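PDB 3AS8: magnetosome protein MamA from Magnetospirillum gryphiswaldense, which probably serves as a tetratricopeptide-repeat scaffold on the magnetosome, recognising other copies of itself to build a larger protein assembly. Local coordinates for residues Pro141-Glu155 against Ala163-Ser177. Numbering follows the deposited sequence. Where two conformers were deposited one is given.
Sequences PNEGKVHRAIAYSYE and ALPHFKKANELDERS
His-147 and His-166 meet edge against edge, and one hydrogen bond joins their ND1 atoms at 3.0 Å. The helices run antiparallel at 161°, axes 7.7 Å apart, as in a tetratricopeptide-repeat hairpin. Packing is tight where the backbones come closest. At the start of helix 144-156, Gly-144 CA lies 4.1 Å from Ala-170 CA, and a side chain on Gly-144 would strike Asp-174. Lys-169 CG sits over one face of the His-147 ring. Ile-150 CG2 covers a face of His-166, and Ala-151 CB stands 3.4 Å from the Phe-167 ring centroid. A leucine in place of His-147 would probably leave His-166 ND1 without its mate and Lys-169 CG without a ring face. The side with Arg-148 is more open. In one of two conformers, a bend at chi3 (-30°) turns the guanidinium so that Arg-148 NH2 reaches Asn-171 OD1 at 2.7 Å, nearly straight. Arg-148 NH2 also bonds weakly to Asp-174 OD2 at 3.3 Å, part of a salt bridge. Toward the two ends, waters bridge Gly-144 N to Asp-174 OD1 and Tyr-154 OH to His-166 NE2. Helix 126-139 packs on helix 144-156 through Leu-137 at His-147 and Phe-133 at Ile-150; Phe-110 of helix 110-122 touches Val-146.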
loop_
_atom_site.group_PDB
_atom_site.type_symbol
_atom_site.label_atom_id
_atom_site.label_comp_id
_atom_site.label_asym_id
_atom_site.label_seq_id
_atom_site.Cartn_x
_atom_site.Cartn_y
_atom_site.Cartn_z
ATOM N N PRO A 141 -9.304 -8.228 -14.904
ATOM C CA PRO A 141 -9.047 -9.528 -15.436
ATOM C C PRO A 141 -8.007 -9.523 -16.554
ATOM O O PRO A 141 -7.662 -10.604 -17.023
ATOM C CB PRO A 141 -10.385 -9.931 -16.076
ATOM C CG PRO A 141 -11.398 -9.069 -15.502
ATOM C CD PRO A 141 -10.743 -7.844 -14.969
ATOM N N ASN A 142 -7.661 -8.338 -17.025
ATOM C CA ASN A 142 -6.668 -8.244 -18.085
ATOM C C ASN A 142 -5.255 -7.891 -17.535
ATOM O O ASN A 142 -4.321 -7.657 -18.310
ATOM C CB ASN A 142 -7.122 -7.327 -19.254
ATOM C CG ASN A 142 -8.107 -8.013 -20.190
ATOM O OD1 ASN A 142 -8.559 -9.154 -19.953
ATOM N ND2 ASN A 142 -8.447 -7.322 -21.285
ATOM N N GLU A 143 -5.086 -7.972 -16.223
ATOM C CA GLU A 143 -3.747 -7.824 -15.608
ATOM C C GLU A 143 -2.930 -9.148 -15.652
ATOM O O GLU A 143 -3.054 -10.061 -14.803
ATOM C CB GLU A 143 -3.813 -7.229 -14.199
ATOM C CG GLU A 143 -4.206 -5.777 -14.119
ATOM C CD GLU A 143 -3.039 -4.750 -14.032
ATOM O OE1 GLU A 143 -1.836 -5.100 -14.191
ATOM O OE2 GLU A 143 -3.357 -3.541 -13.811
ATOM N N GLY A 144 -2.090 -9.236 -16.671
ATOM C CA GLY A 144 -1.083 -10.269 -16.786
ATOM C C GLY A 144 -0.212 -10.547 -15.579
ATOM O O GLY A 144 0.046 -11.705 -15.277
ATOM N N LYS A 145 0.213 -9.492 -14.860
ATOM C CA LYS A 145 1.071 -9.692 -13.702
ATOM C C LYS A 145 0.323 -10.521 -12.657
ATOM O O LYS A 145 0.968 -11.112 -11.766
ATOM C CB LYS A 145 1.592 -8.352 -13.105
ATOM C CG LYS A 145 0.539 -7.504 -12.325
ATOM C CD LYS A 145 1.157 -6.177 -11.783
ATOM C CE LYS A 145 0.161 -5.379 -11.032
ATOM N NZ LYS A 145 0.770 -4.200 -10.325
ATOM N N VAL A 146 -1.022 -10.477 -12.647
ATOM C CA VAL A 146 -1.740 -11.202 -11.603
ATOM C C VAL A 146 -1.706 -12.717 -11.942
ATOM O O VAL A 146 -1.466 -13.579 -11.079
ATOM C CB VAL A 146 -3.185 -10.704 -11.394
ATOM C CG1 VAL A 146 -3.849 -11.566 -10.199
ATOM C CG2 VAL A 146 -3.152 -9.268 -11.082
ATOM N N HIS A 147 -1.953 -13.065 -13.202
ATOM C CA HIS A 147 -1.805 -14.502 -13.556
ATOM C C HIS A 147 -0.397 -15.020 -13.304
ATOM O O HIS A 147 -0.216 -16.170 -12.919
ATOM C CB HIS A 147 -2.150 -14.724 -15.003
ATOM C CG HIS A 147 -3.628 -14.788 -15.263
ATOM N ND1 HIS A 147 -4.360 -15.934 -15.028
ATOM C CD2 HIS A 147 -4.505 -13.870 -15.752
ATOM C CE1 HIS A 147 -5.624 -15.718 -15.358
ATOM N NE2 HIS A 147 -5.735 -14.468 -15.791
ATOM N N ARG A 148 0.596 -14.186 -13.589
ATOM C CA ARG A 148 1.994 -14.546 -13.373
ATOM C C ARG A 148 2.249 -14.805 -11.880
ATOM O O ARG A 148 2.856 -15.791 -11.503
ATOM C CB ARG A 148 2.904 -13.469 -13.950
ATOM C CG ARG A 148 4.388 -13.719 -13.832
ATOM C CD ARG A 148 5.202 -13.063 -14.995
ATOM N NE ARG A 148 4.537 -12.904 -16.315
ATOM C CZ ARG A 148 4.669 -13.704 -17.384
ATOM N NH1 ARG A 148 5.362 -14.827 -17.330
ATOM N NH2 ARG A 148 4.036 -13.409 -18.512
ATOM N N ALA A 149 1.745 -13.928 -11.029
ATOM C CA ALA A 149 1.903 -14.077 -9.589
ATOM C C ALA A 149 1.211 -15.398 -9.157
ATOM O O ALA A 149 1.739 -16.151 -8.342
ATOM C CB ALA A 149 1.305 -12.831 -8.812
ATOM N N ILE A 150 0.069 -15.699 -9.731
ATOM C CA ILE A 150 -0.667 -16.913 -9.337
ATOM C C ILE A 150 0.112 -18.153 -9.807
ATOM O O ILE A 150 0.248 -19.131 -9.067
ATOM C CB ILE A 150 -2.081 -16.987 -9.975
ATOM C CG1 ILE A 150 -3.070 -16.075 -9.295
ATOM C CG2 ILE A 150 -2.687 -18.452 -9.850
ATOM C CD1 ILE A 150 -4.315 -15.800 -10.310
ATOM N N ALA A 151 0.644 -18.094 -11.038
ATOM C CA ALA A 151 1.509 -19.188 -11.585
ATOM C C ALA A 151 2.670 -19.490 -10.678
ATOM O O ALA A 151 2.967 -20.636 -10.348
ATOM C CB ALA A 151 2.052 -18.785 -12.972
ATOM N N TYR A 152 3.367 -18.445 -10.254
ATOM C CA TYR A 152 4.528 -18.608 -9.369
ATOM C C TYR A 152 4.139 -19.202 -8.003
ATOM O O TYR A 152 4.854 -20.003 -7.472
ATOM C CB TYR A 152 5.321 -17.277 -9.243
ATOM C CG TYR A 152 6.690 -17.449 -8.581
ATOM C CD1 TYR A 152 7.495 -18.557 -8.893
ATOM C CD2 TYR A 152 7.195 -16.504 -7.632
ATOM C CE1 TYR A 152 8.719 -18.751 -8.308
ATOM C CE2 TYR A 152 8.467 -16.691 -7.037
ATOM C CZ TYR A 152 9.207 -17.823 -7.392
ATOM O OH TYR A 152 10.427 -18.097 -6.846
ATOM N N SER A 153 2.996 -18.830 -7.445
ATOM C CA SER A 153 2.618 -19.346 -6.145
ATOM C C SER A 153 2.340 -20.875 -6.306
ATOM O O SER A 153 2.746 -21.684 -5.501
ATOM C CB SER A 153 1.397 -18.613 -5.646
ATOM O OG SER A 153 1.581 -17.231 -5.307
ATOM N N TYR A 154 1.652 -21.250 -7.381
ATOM C CA TYR A 154 1.403 -22.640 -7.634
ATOM C C TYR A 154 2.734 -23.390 -7.781
ATOM O O TYR A 154 2.915 -24.456 -7.188
ATOM C CB TYR A 154 0.510 -22.836 -8.825
ATOM C CG TYR A 154 -1.006 -22.786 -8.607
ATOM C CD1 TYR A 154 -1.667 -23.662 -7.732
ATOM C CD2 TYR A 154 -1.779 -21.951 -9.380
ATOM C CE1 TYR A 154 -3.077 -23.619 -7.578
ATOM C CE2 TYR A 154 -3.133 -21.901 -9.251
ATOM C CZ TYR A 154 -3.792 -22.733 -8.342
ATOM O OH TYR A 154 -5.136 -22.592 -8.303
ATOM N N GLU A 155 3.675 -22.844 -8.563
ATOM C CA GLU A 155 4.913 -23.545 -8.819
ATOM C C GLU A 155 5.673 -23.802 -7.543
ATOM O O GLU A 155 6.262 -24.850 -7.407
ATOM C CB GLU A 155 5.741 -22.761 -9.834
ATOM C CG GLU A 155 7.125 -23.259 -10.187
ATOM C CD GLU A 155 7.710 -22.392 -11.339
ATOM O OE1 GLU A 155 8.604 -21.534 -11.056
ATOM O OE2 GLU A 155 7.238 -22.515 -12.508
ATOM N N ALA A 163 0.055 -24.372 -12.600
ATOM C CA ALA A 163 0.803 -23.145 -12.985
ATOM C C ALA A 163 0.771 -22.815 -14.470
ATOM O O ALA A 163 0.544 -21.677 -14.861
ATOM C CB ALA A 163 2.275 -23.186 -12.459
ATOM N N LEU A 164 0.900 -23.830 -15.304
ATOM C CA LEU A 164 1.135 -23.632 -16.735
ATOM C C LEU A 164 0.080 -22.779 -17.438
ATOM O O LEU A 164 0.431 -21.800 -18.173
ATOM C CB LEU A 164 1.379 -25.032 -17.380
ATOM C CG LEU A 164 1.488 -25.069 -18.924
ATOM C CD1 LEU A 164 2.737 -24.273 -19.323
ATOM C CD2 LEU A 164 1.495 -26.474 -19.526
ATOM N N PRO A 165 -1.224 -23.085 -17.250
ATOM C CA PRO A 165 -2.257 -22.249 -17.866
ATOM C C PRO A 165 -2.187 -20.780 -17.438
ATOM O O PRO A 165 -2.499 -19.899 -18.222
ATOM C CB PRO A 165 -3.616 -22.864 -17.395
ATOM C CG PRO A 165 -3.290 -23.963 -16.529
ATOM C CD PRO A 165 -1.780 -24.212 -16.493
ATOM N N HIS A 166 -1.795 -20.521 -16.182
ATOM C CA HIS A 166 -1.581 -19.147 -15.721
ATOM C C HIS A 166 -0.388 -18.433 -16.389
ATOM O O HIS A 166 -0.460 -17.262 -16.746
ATOM C CB HIS A 166 -1.531 -19.125 -14.219
ATOM C CG HIS A 166 -2.877 -19.401 -13.584
ATOM N ND1 HIS A 166 -3.916 -18.495 -13.605
ATOM C CD2 HIS A 166 -3.318 -20.456 -12.858
ATOM C CE1 HIS A 166 -4.947 -18.992 -12.935
ATOM N NE2 HIS A 166 -4.610 -20.190 -12.474
ATOM N N PHE A 167 0.723 -19.127 -16.556
ATOM C CA PHE A 167 1.822 -18.555 -17.321
ATOM C C PHE A 167 1.398 -18.213 -18.735
ATOM O O PHE A 167 1.826 -17.203 -19.266
ATOM C CB PHE A 167 3.033 -19.517 -17.346
ATOM C CG PHE A 167 3.867 -19.506 -16.058
ATOM C CD1 PHE A 167 4.599 -18.384 -15.693
ATOM C CD2 PHE A 167 4.033 -20.671 -15.302
ATOM C CE1 PHE A 167 5.358 -18.366 -14.528
ATOM C CE2 PHE A 167 4.857 -20.685 -14.179
ATOM C CZ PHE A 167 5.488 -19.523 -13.745
ATOM N N LYS A 168 0.639 -19.098 -19.374
ATOM C CA LYS A 168 0.274 -18.873 -20.759
ATOM C C LYS A 168 -0.664 -17.664 -20.844
ATOM O O LYS A 168 -0.563 -16.807 -21.728
ATOM C CB LYS A 168 -0.418 -20.125 -21.295
ATOM C CG LYS A 168 0.570 -21.312 -21.599
ATOM C CD LYS A 168 -0.210 -22.452 -22.273
ATOM C CE LYS A 168 0.692 -23.518 -22.868
ATOM N NZ LYS A 168 -0.056 -24.749 -23.182
ATOM N N LYS A 169 -1.619 -17.582 -19.906
ATOM C CA LYS A 169 -2.528 -16.472 -19.919
ATOM C C LYS A 169 -1.846 -15.125 -19.678
ATOM O O LYS A 169 -2.186 -14.100 -20.330
ATOM C CB LYS A 169 -3.614 -16.700 -18.848
ATOM C CG LYS A 169 -4.697 -15.702 -18.890
ATOM C CD LYS A 169 -5.461 -15.771 -20.188
ATOM C CE LYS A 169 -6.737 -15.067 -20.050
ATOM N NZ LYS A 169 -7.301 -14.783 -21.394
ATOM N N ALA A 170 -0.947 -15.085 -18.698
ATOM C CA ALA A 170 -0.104 -13.904 -18.456
ATOM C C ALA A 170 0.625 -13.463 -19.728
ATOM O O ALA A 170 0.655 -12.258 -20.029
ATOM C CB ALA A 170 0.899 -14.169 -17.346
ATOM N N ASN A 171 1.169 -14.414 -20.488
ATOM C CA ASN A 171 1.883 -14.030 -21.709
ATOM C C ASN A 171 0.890 -13.447 -22.724
ATOM O O ASN A 171 1.217 -12.500 -23.407
ATOM C CB ASN A 171 2.646 -15.227 -22.370
ATOM C CG ASN A 171 3.774 -15.759 -21.510
ATOM O OD1 ASN A 171 4.330 -15.036 -20.691
ATOM N ND2 ASN A 171 4.113 -17.002 -21.685
ATOM N N GLU A 172 -0.271 -14.075 -22.886
ATOM C CA GLU A 172 -1.317 -13.564 -23.798
ATOM C C GLU A 172 -1.731 -12.134 -23.399
ATOM O O GLU A 172 -1.771 -11.238 -24.235
ATOM C CB GLU A 172 -2.479 -14.547 -23.841
ATOM C CG GLU A 172 -3.735 -14.156 -24.581
ATOM C CD GLU A 172 -4.768 -15.328 -24.621
ATOM O OE1 GLU A 172 -5.185 -15.794 -23.538
ATOM O OE2 GLU A 172 -5.126 -15.802 -25.742
ATOM N N LEU A 173 -1.967 -11.921 -22.101
ATOM C CA LEU A 173 -2.336 -10.604 -21.616
ATOM C C LEU A 173 -1.248 -9.519 -21.727
ATOM O O LEU A 173 -1.576 -8.344 -21.997
ATOM C CB LEU A 173 -2.860 -10.693 -20.155
ATOM C CG LEU A 173 -4.133 -11.529 -19.965
ATOM C CD1 LEU A 173 -4.465 -11.711 -18.437
ATOM C CD2 LEU A 173 -5.306 -10.909 -20.713
ATOM N N ASP A 174 0.016 -9.879 -21.453
ATOM C CA ASP A 174 1.140 -8.935 -21.535
ATOM C C ASP A 174 1.389 -8.456 -22.964
ATOM O O ASP A 174 1.822 -7.307 -23.192
ATOM C CB ASP A 174 2.435 -9.572 -20.997
ATOM C CG ASP A 174 2.506 -9.578 -19.475
ATOM O OD1 ASP A 174 1.646 -9.006 -18.750
ATOM O OD2 ASP A 174 3.454 -10.180 -18.971
ATOM N N GLU A 175 1.143 -9.348 -23.911
ATOM C CA GLU A 175 1.138 -8.995 -25.329
ATOM C C GLU A 175 0.023 -7.962 -25.671
ATOM O O GLU A 175 0.288 -6.930 -26.317
ATOM C CB GLU A 175 0.979 -10.275 -26.151
ATOM C CG GLU A 175 0.935 -10.063 -27.644
ATOM C CD GLU A 175 1.298 -11.331 -28.406
ATOM O OE1 GLU A 175 2.436 -11.828 -28.237
ATOM O OE2 GLU A 175 0.443 -11.824 -29.185
ATOM N N ARG A 176 -1.220 -8.224 -25.282
ATOM C CA ARG A 176 -2.279 -7.222 -25.443
ATOM C C ARG A 176 -1.846 -5.872 -24.815
ATOM O O ARG A 176 -1.798 -4.867 -25.508
ATOM C CB ARG A 176 -3.624 -7.700 -24.850
ATOM C CG ARG A 176 -4.012 -9.159 -25.176
ATOM C CD ARG A 176 -5.478 -9.368 -25.541
ATOM N NE ARG A 176 -6.402 -9.517 -24.409
ATOM C CZ ARG A 176 -6.986 -10.664 -24.029
ATOM N NH1 ARG A 176 -7.819 -10.672 -22.999
ATOM N NH2 ARG A 176 -6.744 -11.796 -24.660
ATOM N N SER A 177 -1.504 -5.878 -23.511
ATOM C CA SER A 177 -1.176 -4.654 -22.698
ATOM C C SER A 177 0.004 -3.709 -23.100
ATOM O O SER A 177 -0.208 -2.523 -23.434
ATOM C CB SER A 177 -0.924 -5.067 -21.234
ATOM O OG SER A 177 -2.130 -5.543 -20.652
HETATM O O HOH W 1 -3.963 -7.217 -21.005
HETATM O O HOH W 2 -0.885 -7.517 -18.659
HETATM O O HOH W 3 -6.444 -21.917 -10.872
#